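Local coordinates for protein probable porin (Pseudomonas aeruginosa, PDB 4FSO) that probably acts as an outer-membrane porin of the OprD family, a beta-barrel channel through which small solutes would cross the outer membrane, at residues 182-187 with 284-289. Sequence-based numbering, arbitrary orientation.
Sequences KRYACD and GASSMP
Tyr184 and Pro289 mark the nearest approach of two irregular loop segments, 182-187 and 284-289, whose backbones stay 8.3 Å apart there (CA to CA), a gap that a single aromatic side chain bridges. The phenol of Tyr184 reaches across it, its CG lying beside the backbone N and anti to the carbonyl carbon (chi1 -64°), and Tyr184 OH is placed to donate a hydrogen bond to the backbone O of Ser287, modelled at a doubtfully short 2.4 Å that carries little weight at 2.75 Å resolution. CB of Ser286 sits beside Tyr184 OH, at the ring edge and near its plane, while OG of Ser287 lies oblique to the ring, near Tyr184 CE2. Pro289 adds an apolar patch, with its CB 3.9 Å from Tyr184 CE2.

The setting is the OprD-type antiparallel beta-barrel, in which long loops between strands can fold against one another: here the loop between strands 173-174 and 193-203 meets the one following strand 273-283. Leu177 touches both Tyr184 and Pro289, and Ile257 also covers the tyrosine, which is buried although the segment beyond it, from Ala185 to Asp187, is exposed. On the other loop, Ser286 OG is hydrogen-bonded to the backbone N of Asp258. The Cys186–Cys179 disulfide is a link within the tyrosine's own loop.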
loop_
_atom_site.group_PDB
_atom_site.type_symbol
_atom_site.label_atom_id
_atom_site.label_comp_id
_atom_site.label_asym_id
_atom_site.label_seq_id
_atom_site.Cartn_x
_atom_site.Cartn_y
_atom_site.Cartn_z
ATOM N N LYS A 182 -4.087 -17.935 6.446
ATOM C CA LYS A 182 -4.267 -19.282 5.920
ATOM C C LYS A 182 -4.519 -19.293 4.414
ATOM O O LYS A 182 -4.404 -18.265 3.733
ATOM N N ARG A 183 -4.879 -20.467 3.908
ATOM C CA ARG A 183 -4.942 -20.687 2.475
ATOM C C ARG A 183 -3.513 -20.909 2.017
ATOM O O ARG A 183 -2.974 -22.009 2.159
ATOM N N TYR A 184 -2.900 -19.848 1.495
ATOM C CA TYR A 184 -1.499 -19.875 1.087
ATOM C C TYR A 184 -0.593 -20.239 2.243
ATOM O O TYR A 184 -0.700 -19.669 3.335
ATOM C CB TYR A 184 -1.082 -18.513 0.570
ATOM C CG TYR A 184 -1.817 -18.099 -0.667
ATOM C CD1 TYR A 184 -2.334 -19.047 -1.549
ATOM C CD2 TYR A 184 -2.003 -16.762 -0.953
ATOM C CE1 TYR A 184 -3.019 -18.657 -2.696
ATOM C CE2 TYR A 184 -2.673 -16.363 -2.082
ATOM C CZ TYR A 184 -3.184 -17.302 -2.956
ATOM O OH TYR A 184 -3.850 -16.858 -4.082
ATOM N N ALA A 185 0.309 -21.185 2.002
ATOM C CA ALA A 185 1.185 -21.651 3.069
ATOM C C ALA A 185 2.202 -20.577 3.496
ATOM O O ALA A 185 2.693 -19.785 2.680
ATOM C CB ALA A 185 1.872 -22.976 2.682
ATOM N N CYS A 186 2.487 -20.545 4.792
ATOM C CA CYS A 186 3.430 -19.583 5.336
ATOM C C CYS A 186 4.849 -19.974 4.953
ATOM O O CYS A 186 5.117 -21.158 4.732
ATOM C CB CYS A 186 3.249 -19.475 6.853
ATOM S SG CYS A 186 1.853 -18.402 7.298
ATOM N N ASP A 187 5.738 -18.981 4.836
ATOM C CA ASP A 187 7.154 -19.217 4.505
ATOM C C ASP A 187 7.318 -19.787 3.078
ATOM O O ASP A 187 8.200 -20.601 2.809
ATOM C CB ASP A 187 7.802 -20.132 5.564
ATOM C CG ASP A 187 9.305 -19.933 5.701
ATOM O OD1 ASP A 187 9.983 -19.692 4.680
ATOM O OD2 ASP A 187 9.816 -20.037 6.841
ATOM N N GLY A 284 -12.210 -17.076 -9.102
ATOM C CA GLY A 284 -11.240 -18.139 -9.260
ATOM C C GLY A 284 -11.185 -18.941 -7.991
ATOM O O GLY A 284 -11.946 -18.684 -7.059
ATOM N N ALA A 285 -10.285 -19.910 -7.950
ATOM C CA ALA A 285 -10.175 -20.796 -6.793
ATOM C C ALA A 285 -9.436 -20.131 -5.621
ATOM O O ALA A 285 -9.636 -20.476 -4.458
ATOM C CB ALA A 285 -9.463 -22.080 -7.195
ATOM N N SER A 286 -8.582 -19.171 -5.946
ATOM C CA SER A 286 -7.615 -18.658 -4.989
ATOM C C SER A 286 -8.034 -17.314 -4.501
ATOM O O SER A 286 -8.837 -16.630 -5.138
ATOM C CB SER A 286 -6.246 -18.497 -5.652
ATOM O OG SER A 286 -5.826 -19.718 -6.187
ATOM N N SER A 287 -7.453 -16.930 -3.374
ATOM C CA SER A 287 -7.442 -15.526 -2.980
ATOM C C SER A 287 -6.453 -14.786 -3.892
ATOM O O SER A 287 -5.674 -15.418 -4.600
ATOM C CB SER A 287 -7.022 -15.388 -1.502
ATOM O OG SER A 287 -5.630 -15.644 -1.310
ATOM N N MET A 288 -6.477 -13.460 -3.883
ATOM C CA MET A 288 -5.470 -12.694 -4.621
ATOM C C MET A 288 -4.093 -12.748 -3.934
ATOM O O MET A 288 -3.953 -12.414 -2.764
ATOM C CB MET A 288 -5.910 -11.249 -4.846
ATOM C CG MET A 288 -4.885 -10.471 -5.631
ATOM S SD MET A 288 -5.126 -8.686 -5.604
ATOM C CE MET A 288 -3.528 -8.151 -6.183
ATOM N N PRO A 289 -3.067 -13.200 -4.661
ATOM C CA PRO A 289 -1.765 -13.286 -3.991
ATOM C C PRO A 289 -1.044 -11.926 -3.923
ATOM O O PRO A 289 -1.231 -11.073 -4.773
ATOM C CB PRO A 289 -0.992 -14.269 -4.884
ATOM C CG PRO A 289 -1.559 -14.042 -6.254
ATOM C CD PRO A 289 -3.036 -13.742 -6.036
#